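Local structure of glycoside hydrolase family 81 (Clostridium thermocellum, 6FOP) at residues Ser374-Trp379 and Gly421-Ala426; Asp378-Lys383 and Asp441-Met446; Ala428-Ala431 and Gln436-Ser439; Met446-Ile451 and Ile505-Ala510. The protein probably hydrolyses beta-1,3-glucans such as laminarin, as a family 81 glycoside hydrolase of the cellulosome. All blocks are in the same frame, centred on the assembly; numbering follows the deposited sequence.

Contact 1: Ser374-Trp379 and Gly421-Ala426; sequences SSLEDW and GYFLHA. With CA (calcium ion), chain C; CA (calcium ion), chain D.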
loop_
_atom_site.group_PDB
_atom_site.type_symbol
_atom_site.label_atom_id
_atom_site.label_comp_id
_atom_site.label_asym_id
_atom_site.label_seq_id
_atom_site.Cartn_x
_atom_site.Cartn_y
_atom_site.Cartn_z
ATOM N N SER A 374 17.621 12.407 21.057
ATOM C CA SER A 374 18.557 11.467 21.672
ATOM C C SER A 374 18.191 10.024 21.286
ATOM O O SER A 374 19.073 9.196 21.029
ATOM C CB SER A 374 18.631 11.648 23.187
ATOM O OG SER A 374 17.386 11.371 23.821
ATOM N N SER A 375 16.896 9.728 21.237
ATOM C CA SER A 375 16.517 8.365 20.911
ATOM C C SER A 375 16.765 8.045 19.434
ATOM O O SER A 375 17.249 6.962 19.151
ATOM C CB SER A 375 15.095 8.047 21.341
ATOM O OG SER A 375 14.172 8.768 20.571
ATOM N N LEU A 376 16.462 8.975 18.521
ATOM C CA LEU A 376 16.768 8.758 17.110
ATOM C C LEU A 376 18.272 8.616 16.893
ATOM O O LEU A 376 18.718 7.753 16.143
ATOM C CB LEU A 376 16.175 9.841 16.212
ATOM C CG LEU A 376 14.666 9.761 16.051
ATOM C CD1 LEU A 376 14.202 10.948 15.248
ATOM C CD2 LEU A 376 14.200 8.439 15.429
ATOM N N GLU A 377 19.070 9.443 17.570
ATOM C CA GLU A 377 20.522 9.364 17.412
ATOM C C GLU A 377 21.023 7.993 17.908
ATOM O O GLU A 377 21.885 7.392 17.289
ATOM C CB GLU A 377 21.206 10.518 18.144
ATOM C CG GLU A 377 20.876 11.887 17.549
ATOM C CD GLU A 377 21.338 13.062 18.384
ATOM O OE1 GLU A 377 22.209 12.883 19.256
ATOM O OE2 GLU A 377 20.841 14.182 18.129
ATOM N N ASP A 378 20.424 7.469 18.975
ATOM C CA ASP A 378 20.766 6.126 19.486
ATOM C C ASP A 378 20.356 5.056 18.438
ATOM O O ASP A 378 21.186 4.252 17.988
ATOM C CB ASP A 378 20.122 5.886 20.875
ATOM C CG ASP A 378 20.571 4.596 21.535
ATOM O OD1 ASP A 378 21.177 3.692 20.884
ATOM O OD2 ASP A 378 20.342 4.476 22.765
ATOM N N TRP A 379 19.095 5.070 18.033
ATOM C CA TRP A 379 18.646 4.092 17.043
ATOM C C TRP A 379 19.482 4.141 15.785
ATOM O O TRP A 379 19.706 3.096 15.168
ATOM C CB TRP A 379 17.155 4.260 16.725
ATOM C CG TRP A 379 16.223 3.614 17.727
ATOM C CD1 TRP A 379 15.608 4.206 18.805
ATOM C CD2 TRP A 379 15.797 2.255 17.740
ATOM N NE1 TRP A 379 14.841 3.301 19.461
ATOM C CE2 TRP A 379 14.921 2.094 18.816
ATOM C CE3 TRP A 379 16.057 1.156 16.915
ATOM C CZ2 TRP A 379 14.330 0.859 19.114
ATOM C CZ3 TRP A 379 15.480 -0.043 17.206
ATOM C CH2 TRP A 379 14.610 -0.189 18.276
ATOM N N GLY A 421 7.444 4.362 9.797
ATOM C CA GLY A 421 6.696 5.589 9.578
ATOM C C GLY A 421 6.724 6.509 10.799
ATOM O O GLY A 421 6.821 7.721 10.654
ATOM N N TYR A 422 6.637 5.915 11.994
ATOM C CA TYR A 422 6.709 6.699 13.221
ATOM C C TYR A 422 8.084 7.343 13.410
ATOM O O TYR A 422 8.182 8.502 13.844
ATOM C CB TYR A 422 6.379 5.829 14.425
ATOM C CG TYR A 422 4.940 5.393 14.521
ATOM C CD1 TYR A 422 3.928 6.292 14.834
ATOM C CD2 TYR A 422 4.567 4.050 14.342
ATOM C CE1 TYR A 422 2.615 5.882 14.954
ATOM C CE2 TYR A 422 3.236 3.637 14.465
ATOM C CZ TYR A 422 2.253 4.558 14.757
ATOM O OH TYR A 422 0.936 4.181 14.877
ATOM N N PHE A 423 9.151 6.599 13.117
ATOM C CA PHE A 423 10.518 7.140 13.201
ATOM C C PHE A 423 10.688 8.295 12.209
ATOM O O PHE A 423 11.278 9.337 12.532
ATOM C CB PHE A 423 11.585 6.059 12.896
ATOM C CG PHE A 423 11.823 5.067 14.000
ATOM C CD1 PHE A 423 10.862 4.121 14.352
ATOM C CD2 PHE A 423 13.028 5.049 14.679
ATOM C CE1 PHE A 423 11.087 3.211 15.374
ATOM C CE2 PHE A 423 13.270 4.137 15.694
ATOM C CZ PHE A 423 12.282 3.224 16.066
ATOM N N LEU A 424 10.149 8.116 11.002
ATOM C CA LEU A 424 10.226 9.130 9.976
ATOM C C LEU A 424 9.439 10.376 10.345
ATOM O O LEU A 424 9.862 11.490 10.048
ATOM C CB LEU A 424 9.752 8.561 8.633
ATOM C CG LEU A 424 10.631 7.446 8.055
ATOM C CD1 LEU A 424 9.950 6.888 6.807
ATOM C CD2 LEU A 424 12.040 7.925 7.773
ATOM N N HIS A 425 8.296 10.190 11.000
ATOM C CA HIS A 425 7.500 11.327 11.445
ATOM C C HIS A 425 8.321 12.194 12.436
ATOM O O HIS A 425 8.424 13.412 12.281
ATOM C CB HIS A 425 6.157 10.917 12.010
ATOM C CG HIS A 425 5.261 12.078 12.280
ATOM N ND1 HIS A 425 4.126 11.967 13.039
ATOM C CD2 HIS A 425 5.313 13.373 11.870
ATOM C CE1 HIS A 425 3.524 13.144 13.097
ATOM N NE2 HIS A 425 4.232 14.017 12.418
ATOM N N ALA A 426 8.925 11.529 13.414
ATOM C CA ALA A 426 9.734 12.242 14.393
ATOM C C ALA A 426 10.899 12.935 13.719
ATOM O O ALA A 426 11.208 14.087 14.031
ATOM C CB ALA A 426 10.210 11.304 15.476
HETATM CA CA CA C . 22.320 2.564 19.174
HETATM CA CA CA D . 22.105 2.609 23.024
HETATM O O HOH W 1 21.760 3.176 25.235
HETATM O O HOH W 2 20.803 0.863 23.335
HETATM O O HOH W 3 23.769 4.281 22.793
HETATM O O HOH W 4 24.008 1.607 24.115
#

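Contact 2: Asp378-Lys383 and Asp441-Met446; sequences DWFTAK and DNWGAM. With CA (calcium ion), chain C; CA (calcium ion), chain D.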
loop_
_atom_site.group_PDB
_atom_site.type_symbol
_atom_site.label_atom_id
_atom_site.label_comp_id
_atom_site.label_asym_id
_atom_site.label_seq_id
_atom_site.Cartn_x
_atom_site.Cartn_y
_atom_site.Cartn_z
ATOM N N ASP A 378 20.424 7.469 18.975
ATOM C CA ASP A 378 20.766 6.126 19.486
ATOM C C ASP A 378 20.356 5.056 18.438
ATOM O O ASP A 378 21.186 4.252 17.988
ATOM C CB ASP A 378 20.122 5.886 20.875
ATOM C CG ASP A 378 20.571 4.596 21.535
ATOM O OD1 ASP A 378 21.177 3.692 20.884
ATOM O OD2 ASP A 378 20.342 4.476 22.765
ATOM N N TRP A 379 19.095 5.070 18.033
ATOM C CA TRP A 379 18.646 4.092 17.043
ATOM C C TRP A 379 19.482 4.141 15.785
ATOM O O TRP A 379 19.706 3.096 15.168
ATOM C CB TRP A 379 17.155 4.260 16.725
ATOM C CG TRP A 379 16.223 3.614 17.727
ATOM C CD1 TRP A 379 15.608 4.206 18.805
ATOM C CD2 TRP A 379 15.797 2.255 17.740
ATOM N NE1 TRP A 379 14.841 3.301 19.461
ATOM C CE2 TRP A 379 14.921 2.094 18.816
ATOM C CE3 TRP A 379 16.057 1.156 16.915
ATOM C CZ2 TRP A 379 14.330 0.859 19.114
ATOM C CZ3 TRP A 379 15.480 -0.043 17.206
ATOM C CH2 TRP A 379 14.610 -0.189 18.276
ATOM N N PHE A 380 19.893 5.348 15.366
ATOM C CA PHE A 380 20.628 5.552 14.128
ATOM C C PHE A 380 22.133 5.354 14.247
ATOM O O PHE A 380 22.864 5.684 13.310
ATOM C CB PHE A 380 20.315 6.943 13.512
ATOM C CG PHE A 380 18.895 7.147 13.067
ATOM C CD1 PHE A 380 18.044 6.080 12.761
ATOM C CD2 PHE A 380 18.408 8.437 12.910
ATOM C CE1 PHE A 380 16.748 6.303 12.323
ATOM C CE2 PHE A 380 17.128 8.660 12.470
ATOM C CZ PHE A 380 16.291 7.589 12.177
ATOM N N THR A 381 22.574 4.787 15.380
ATOM C CA THR A 381 23.967 4.417 15.604
ATOM C C THR A 381 24.023 2.965 16.106
ATOM O O THR A 381 23.358 2.610 17.068
ATOM C CB THR A 381 24.591 5.332 16.677
ATOM O OG1 THR A 381 24.425 6.704 16.284
ATOM C CG2 THR A 381 26.062 5.033 16.842
ATOM N N ALA A 382 24.795 2.128 15.426
ATOM C CA ALA A 382 24.995 0.738 15.828
ATOM C C ALA A 382 26.370 0.622 16.460
ATOM O O ALA A 382 27.388 0.591 15.767
ATOM C CB ALA A 382 24.875 -0.196 14.605
ATOM N N LYS A 383 26.404 0.592 17.784
ATOM C CA LYS A 383 27.665 0.476 18.523
ATOM C C LYS A 383 28.109 -0.985 18.637
ATOM O O LYS A 383 27.288 -1.889 18.657
ATOM C CB LYS A 383 27.528 1.096 19.916
ATOM C CG LYS A 383 27.452 2.608 19.883
ATOM C CD LYS A 383 27.495 3.193 21.286
ATOM C CE LYS A 383 27.631 4.708 21.231
ATOM N NZ LYS A 383 27.668 5.297 22.597
ATOM N N ASP A 441 24.892 14.909 6.047
ATOM C CA ASP A 441 26.150 14.702 6.765
ATOM C C ASP A 441 25.962 14.381 8.260
ATOM O O ASP A 441 26.871 13.827 8.898
ATOM C CB ASP A 441 27.056 15.942 6.645
ATOM C CG ASP A 441 27.489 16.239 5.215
ATOM O OD1 ASP A 441 27.644 15.303 4.399
ATOM O OD2 ASP A 441 27.687 17.432 4.904
ATOM N N ASN A 442 24.803 14.748 8.812
ATOM C CA ASN A 442 24.457 14.439 10.174
ATOM C C ASN A 442 23.501 13.254 10.214
ATOM O O ASN A 442 23.934 12.164 9.862
ATOM C CB ASN A 442 23.984 15.720 10.893
ATOM C CG ASN A 442 25.119 16.723 11.058
ATOM O OD1 ASN A 442 26.248 16.330 11.342
ATOM N ND2 ASN A 442 24.835 18.000 10.880
ATOM N N TRP A 443 22.244 13.436 10.612
ATOM C CA TRP A 443 21.343 12.299 10.791
ATOM C C TRP A 443 20.497 11.973 9.556
ATOM O O TRP A 443 19.774 10.953 9.556
ATOM C CB TRP A 443 20.479 12.516 12.052
ATOM C CG TRP A 443 21.413 12.689 13.213
ATOM C CD1 TRP A 443 21.800 13.872 13.816
ATOM C CD2 TRP A 443 22.186 11.665 13.824
ATOM N NE1 TRP A 443 22.740 13.621 14.774
ATOM C CE2 TRP A 443 23.012 12.283 14.797
ATOM C CE3 TRP A 443 22.267 10.272 13.646
ATOM C CZ2 TRP A 443 23.894 11.551 15.594
ATOM C CZ3 TRP A 443 23.122 9.544 14.456
ATOM C CH2 TRP A 443 23.938 10.186 15.410
ATOM N N GLY A 444 20.540 12.829 8.528
ATOM C CA GLY A 444 19.694 12.631 7.363
ATOM C C GLY A 444 20.027 11.388 6.553
ATOM O O GLY A 444 19.126 10.796 5.937
ATOM N N ALA A 445 21.293 10.957 6.577
ATOM C CA ALA A 445 21.648 9.742 5.821
ATOM C C ALA A 445 20.967 8.473 6.376
ATOM O O ALA A 445 20.406 7.654 5.614
ATOM C CB ALA A 445 23.158 9.590 5.748
ATOM N N MET A 446 20.944 8.323 7.703
ATOM C CA MET A 446 20.232 7.194 8.285
ATOM C C MET A 446 18.714 7.307 8.091
ATOM O O MET A 446 18.042 6.292 7.787
ATOM C CB MET A 446 20.590 6.992 9.762
ATOM C CG MET A 446 21.948 6.358 10.022
ATOM S SD MET A 446 22.100 4.685 9.341
ATOM C CE MET A 446 21.009 3.807 10.494
HETATM CA CA CA C . 22.320 2.564 19.174
HETATM CA CA CA D . 22.105 2.609 23.024
HETATM O O HOH W 1 21.760 3.176 25.235
HETATM O O HOH W 2 20.803 0.863 23.335
HETATM O O HOH W 3 23.769 4.281 22.793
HETATM O O HOH W 4 24.008 1.607 24.115
#

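Contact 3: Ala428-Ala431 and Gln436-Ser439; sequences AQIA and QWAS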
loop_
_atom_site.group_PDB
_atom_site.type_symbol
_atom_site.label_atom_id
_atom_site.label_comp_id
_atom_site.label_asym_id
_atom_site.label_seq_id
_atom_site.Cartn_x
_atom_site.Cartn_y
_atom_site.Cartn_z
ATOM N N ALA A 428 11.114 13.981 10.629
ATOM C CA ALA A 428 10.568 15.107 9.876
ATOM C C ALA A 428 10.250 16.303 10.764
ATOM O O ALA A 428 10.534 17.465 10.374
ATOM C CB ALA A 428 9.351 14.675 9.085
ATOM N N GLN A 429 9.625 16.051 11.920
ATOM C CA GLN A 429 9.351 17.163 12.832
ATOM C C GLN A 429 10.658 17.824 13.297
ATOM O O GLN A 429 10.713 19.061 13.414
ATOM C CB GLN A 429 8.524 16.696 14.011
ATOM C CG GLN A 429 7.098 16.249 13.698
ATOM C CD GLN A 429 6.224 17.328 13.097
ATOM O OE1 GLN A 429 6.544 18.514 13.160
ATOM N NE2 GLN A 429 5.109 16.937 12.496
ATOM N N ILE A 430 11.701 17.032 13.555
ATOM C CA ILE A 430 12.997 17.623 13.865
ATOM C C ILE A 430 13.513 18.433 12.674
ATOM O O ILE A 430 13.980 19.574 12.848
ATOM C CB ILE A 430 14.021 16.588 14.333
ATOM C CG1 ILE A 430 13.568 15.933 15.622
ATOM C CG2 ILE A 430 15.393 17.218 14.501
ATOM C CD1 ILE A 430 14.304 14.683 15.951
ATOM N N ALA A 431 13.434 17.863 11.475
ATOM C CA ALA A 431 13.920 18.563 10.271
ATOM C C ALA A 431 13.291 19.919 9.998
ATOM O O ALA A 431 13.964 20.842 9.544
ATOM C CB ALA A 431 13.780 17.659 9.064
ATOM N N GLN A 436 20.177 21.651 10.429
ATOM C CA GLN A 436 21.516 21.157 10.710
ATOM C C GLN A 436 21.452 19.655 11.070
ATOM O O GLN A 436 22.109 18.817 10.455
ATOM C CB GLN A 436 22.070 22.026 11.863
ATOM C CG GLN A 436 23.394 21.649 12.430
ATOM C CD GLN A 436 23.724 22.521 13.610
ATOM O OE1 GLN A 436 22.990 22.549 14.595
ATOM N NE2 GLN A 436 24.801 23.257 13.510
ATOM N N TRP A 437 20.588 19.323 12.018
ATOM C CA TRP A 437 20.430 17.930 12.476
ATOM C C TRP A 437 20.035 16.975 11.329
ATOM O O TRP A 437 20.535 15.856 11.205
ATOM C CB TRP A 437 19.345 17.875 13.561
ATOM C CG TRP A 437 19.224 16.574 14.276
ATOM C CD1 TRP A 437 19.815 16.235 15.460
ATOM C CD2 TRP A 437 18.439 15.431 13.888
ATOM N NE1 TRP A 437 19.468 14.980 15.823
ATOM C CE2 TRP A 437 18.650 14.443 14.866
ATOM C CE3 TRP A 437 17.600 15.148 12.802
ATOM C CZ2 TRP A 437 18.019 13.198 14.829
ATOM C CZ3 TRP A 437 16.988 13.890 12.752
ATOM C CH2 TRP A 437 17.194 12.943 13.759
ATOM N N ALA A 438 19.132 17.453 10.489
ATOM C CA ALA A 438 18.568 16.657 9.412
ATOM C C ALA A 438 19.436 16.589 8.162
ATOM O O ALA A 438 19.093 15.854 7.224
ATOM C CB ALA A 438 17.192 17.208 9.046
ATOM N N SER A 439 20.525 17.360 8.093
ATOM C CA SER A 439 21.380 17.314 6.916
ATOM C C SER A 439 21.940 15.891 6.693
ATOM O O SER A 439 22.130 15.111 7.664
ATOM C CB SER A 439 22.512 18.328 7.063
ATOM O OG SER A 439 23.503 17.832 7.916
#

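Contact 4: Met446-Ile451 and Ile505-Ala510; sequences MVELLI and ILWGEA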
loop_
_atom_site.group_PDB
_atom_site.type_symbol
_atom_site.label_atom_id
_atom_site.label_comp_id
_atom_site.label_asym_id
_atom_site.label_seq_id
_atom_site.Cartn_x
_atom_site.Cartn_y
_atom_site.Cartn_z
ATOM N N MET A 446 20.944 8.323 7.703
ATOM C CA MET A 446 20.232 7.194 8.285
ATOM C C MET A 446 18.714 7.307 8.091
ATOM O O MET A 446 18.042 6.292 7.787
ATOM C CB MET A 446 20.590 6.992 9.762
ATOM C CG MET A 446 21.948 6.358 10.022
ATOM S SD MET A 446 22.100 4.685 9.341
ATOM C CE MET A 446 21.009 3.807 10.494
ATOM N N VAL A 447 18.162 8.518 8.214
ATOM C CA VAL A 447 16.744 8.708 7.941
ATOM C C VAL A 447 16.401 8.209 6.537
ATOM O O VAL A 447 15.409 7.483 6.315
ATOM C CB VAL A 447 16.314 10.178 8.111
ATOM C CG1 VAL A 447 14.874 10.408 7.649
ATOM C CG2 VAL A 447 16.461 10.612 9.571
ATOM N N GLU A 448 17.250 8.562 5.580
ATOM C CA GLU A 448 16.934 8.219 4.199
ATOM C C GLU A 448 17.103 6.720 3.944
ATOM O O GLU A 448 16.417 6.186 3.085
ATOM C CB GLU A 448 17.656 9.173 3.229
ATOM C CG GLU A 448 16.988 10.543 3.330
ATOM C CD GLU A 448 17.667 11.689 2.623
ATOM O OE1 GLU A 448 18.653 11.497 1.861
ATOM O OE2 GLU A 448 17.182 12.802 2.847
ATOM N N LEU A 449 17.936 6.033 4.731
ATOM C CA LEU A 449 17.996 4.566 4.644
ATOM C C LEU A 449 16.686 3.892 5.114
ATOM O O LEU A 449 16.241 2.899 4.528
ATOM C CB LEU A 449 19.201 3.999 5.387
ATOM C CG LEU A 449 20.594 4.211 4.789
ATOM C CD1 LEU A 449 21.582 3.385 5.596
ATOM C CD2 LEU A 449 20.692 3.762 3.358
ATOM N N LEU A 450 16.036 4.443 6.149
ATOM C CA LEU A 450 14.708 3.936 6.560
ATOM C C LEU A 450 13.699 4.169 5.448
ATOM O O LEU A 450 12.875 3.288 5.164
ATOM C CB LEU A 450 14.188 4.574 7.872
ATOM C CG LEU A 450 14.633 3.893 9.151
ATOM C CD1 LEU A 450 16.117 3.931 9.375
ATOM C CD2 LEU A 450 13.888 4.501 10.344
ATOM N N ILE A 451 13.749 5.342 4.812
ATOM C CA ILE A 451 12.867 5.608 3.677
ATOM C C ILE A 451 13.109 4.570 2.562
ATOM O O ILE A 451 12.150 4.004 2.021
ATOM C CB ILE A 451 13.020 7.038 3.112
ATOM C CG1 ILE A 451 12.704 8.074 4.209
ATOM C CG2 ILE A 451 12.115 7.229 1.878
ATOM C CD1 ILE A 451 12.905 9.509 3.779
ATOM N N ILE A 505 6.527 12.970 2.937
ATOM C CA ILE A 505 6.222 14.297 2.374
ATOM C C ILE A 505 6.896 15.387 3.216
ATOM O O ILE A 505 7.594 16.279 2.700
ATOM C CB ILE A 505 4.708 14.583 2.304
ATOM C CG1 ILE A 505 3.991 13.579 1.389
ATOM C CG2 ILE A 505 4.431 16.014 1.853
ATOM C CD1 ILE A 505 2.484 13.710 1.367
ATOM N N LEU A 506 6.672 15.311 4.530
ATOM C CA LEU A 506 7.231 16.330 5.421
ATOM C C LEU A 506 8.737 16.331 5.408
ATOM O O LEU A 506 9.346 17.410 5.378
ATOM C CB LEU A 506 6.732 16.148 6.851
ATOM C CG LEU A 506 5.245 16.310 7.159
ATOM C CD1 LEU A 506 4.931 16.024 8.634
ATOM C CD2 LEU A 506 4.764 17.699 6.734
ATOM N N TRP A 507 9.360 15.152 5.430
ATOM C CA TRP A 507 10.818 15.087 5.362
ATOM C C TRP A 507 11.371 15.707 4.092
ATOM O O TRP A 507 12.305 16.490 4.116
ATOM C CB TRP A 507 11.274 13.622 5.471
ATOM C CG TRP A 507 12.742 13.474 5.344
ATOM C CD1 TRP A 507 13.440 13.157 4.210
ATOM C CD2 TRP A 507 13.727 13.687 6.360
ATOM N NE1 TRP A 507 14.788 13.160 4.460
ATOM C CE2 TRP A 507 14.994 13.494 5.764
ATOM C CE3 TRP A 507 13.667 14.032 7.718
ATOM C CZ2 TRP A 507 16.187 13.590 6.487
ATOM C CZ3 TRP A 507 14.841 14.144 8.419
ATOM C CH2 TRP A 507 16.088 13.925 7.803
ATOM N N GLY A 508 10.793 15.337 2.963
ATOM C CA GLY A 508 11.234 15.863 1.694
ATOM C C GLY A 508 11.089 17.361 1.597
ATOM O O GLY A 508 12.007 18.061 1.191
ATOM N N GLU A 509 9.956 17.882 2.023
ATOM C CA GLU A 509 9.776 19.311 1.965
ATOM C C GLU A 509 10.687 20.022 2.970
ATOM O O GLU A 509 11.285 21.045 2.638
ATOM C CB GLU A 509 8.311 19.666 2.212
ATOM C CG GLU A 509 7.976 21.141 2.065
ATOM C CD GLU A 509 8.144 21.712 0.676
ATOM O OE1 GLU A 509 8.410 20.986 -0.327
ATOM O OE2 GLU A 509 8.027 22.936 0.568
ATOM N N ALA A 510 10.836 19.467 4.173
ATOM C CA ALA A 510 11.689 20.102 5.194
ATOM C C ALA A 510 13.147 20.177 4.772
ATOM O O ALA A 510 13.857 21.109 5.138
ATOM C CB ALA A 510 11.600 19.349 6.504
#

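Contact 1: Ser374-Trp379 and Gly421-Ala426
F423 reaches from helix 416-433 into the angle between L376 and W379 on helix 362-379. Its CB packs beside L450 of helix 440-455. From there CG stands anti to the carbonyl carbon (chi1 -75°), and this carries the ring across to the other helix. One side of the ring, CD2, CE2 and CZ, makes the contacts. F423 CD2 touches L376 CD2 obliquely at 3.7 Å. One atom further, F423 CE2 sits 3.6 Å from W379 CG, over one face of the indole and toward its rim, and at the tip F423 CZ lies 4.0 Å from W379 CE2. The pair is a T-shaped (edge-to-face) stack: the F423 ring and the five-membered ring of W379 have centroids 5.0 Å apart and planes at 86°. Here two helices of the (α/α)6 barrel expected for this six-hairpin family meet through aromatic and aliphatic side chains; the axes of segments 374-379 and 421-426 come within 11.1 Å and run at 126°. One turn beyond F423, A426 CB receives the other leucine branch, L376 CD1, at 4.0 Å. On the far side of helix 362-379, D378 binds two calcium ions.

Contact 2: Asp378-Lys383 and Asp441-Met446
F380 and M446 run alongside each other, pointing opposite ways, with M446 CB over one face of the F380 ring. M446 CB forms the CH-pi contact, 4.2 Å from the F380 ring centroid and 28° off the ring normal. It leans toward the root of the ring, since its nearest ring atom is F380 CG at 3.7 Å. Beyond CB the methionine does not run straight on: bends at chi2 (-62°) and chi3 (-71°) fold it back along the F380 main chain, where M446 CG packs 3.5 Å from F380 O, with the methyl CE nearby. W443 comes to the same phenylalanine from another direction. Its CE3 lies near the plane of the F380 ring, at the edge, and meets F380 CB at 3.9 Å. The six-membered end of the indole also turns its edge to T381, whose OG1 lies in the indole plane 3.6 Å from W443 CZ3, a packing contact; the hydroxyl has its hydrogen bond with E377 O. F380 is where the chain leaves helix 362-379, and T381 N still bonds back to D378 O at 3.0 Å. D378 O and T381 O both bind one calcium ion, together with E386 and K389. The arrangement is that of a metal-bound loop at a helix C terminus, with aromatic and methionine packing fastening it to the start of helix 440-455.

Contact 3: Ala428-Ala431 and Gln436-Ser439
Chi1 of I430 (-63°) and of W437 (-171°) turn the two side chains into one another: the isoleucine presents CG2 and CD1, and the indole swings across to lie against both. The chain here makes a tight reversal, with helix 416-433 giving way to the short, weakly bonded helix 435-438, which folds back on its last turns within the helical C-terminal domain. I430 CG2 stands 3.3 Å above the indole plane, toward the rim, and comes to 3.5 Å from W437 CE3. I430 CD1 lies over the same ring system, a CH-pi contact 4.1 Å from the centroid of the six-membered ring of W437 and 14° off its normal. The indole N-H edge is held from helix 362-379: W437 NE1 is hydrogen-bonded to E377 OE2. Alongside this pair, the A438 methyl points at the flank of the A431 methyl: A431 CB and A438 CB are 3.4 Å apart, closer than usual for carbons, and W507 of helix 494-511 packs on both. S439 then takes the N-cap position of helix 440-455. Its hydroxyl donates to Q436 O, in the carbonyl plane, at 3.1 Å from S439 OG; the same oxygen also accepts the backbone N-H of S439.

Contact 4: Met446-Ile451 and Ile505-Ala510
W507 sends its indole from helix 494-511 against V447, E448 and I451, three residues on one side of helix 440-455. V447 CG1 sits over the centre of the six-membered ring of W507, 3.5 Å from the centroid and only 5° off the normal, a CH-pi contact close to ideal. The valine can do this because CG1 lies anti to the backbone N (chi1 173°), while CG2 reaches toward the rim at W507 CH2. At the indole edge W507 NE1 donates to E448 OE2 at 2.9 Å, with an N-H...O angle of 164°. The acceptor lies in the ring plane but the carboxylate stands almost perpendicular to it, and OE2 uses its anti lone pair. E448 is modelled in two conformers, and this bond belongs to the one described. I451 CD1 closes the side near W507 CD1, approaching obliquely at 3.7 Å. In the next shell, R440 forms a salt bridge with E448 OE1 and so helps to orient the carboxylate, while I516 of helix 514-534 packs on E448 and I451. A427 of helix 416-433 backs V447. The axes of segments 446-451 and 505-510 come no closer than 12.1 Å, a gap spanned by the large indole. In the conformer described, the buried N-H is met by a buried carboxylate, whose negative charge is probably stabilised by R440 on its other oxygen.

Overall arrangement
Followed from the N terminus, contacts 1 and 2 both start at the end of helix 362-379, sharing D378 and W379. Contact 1 closes first, bringing helix 416-433 back across some forty residues; contact 2 closes a longer loop at the start of helix 440-455. Within that longer loop, contact 3 is a short local turn from helix 416-433 into helix 435-438. Contact 4 opens at M446, where contact 2 ends, and reaches on to helix 494-511. All four lie in the C-terminal family 81 domain. E377 ties contact 1 to contact 3 through W437, L424 packs contact 1 against contact 4, and W507 joins contact 4 to contact 3.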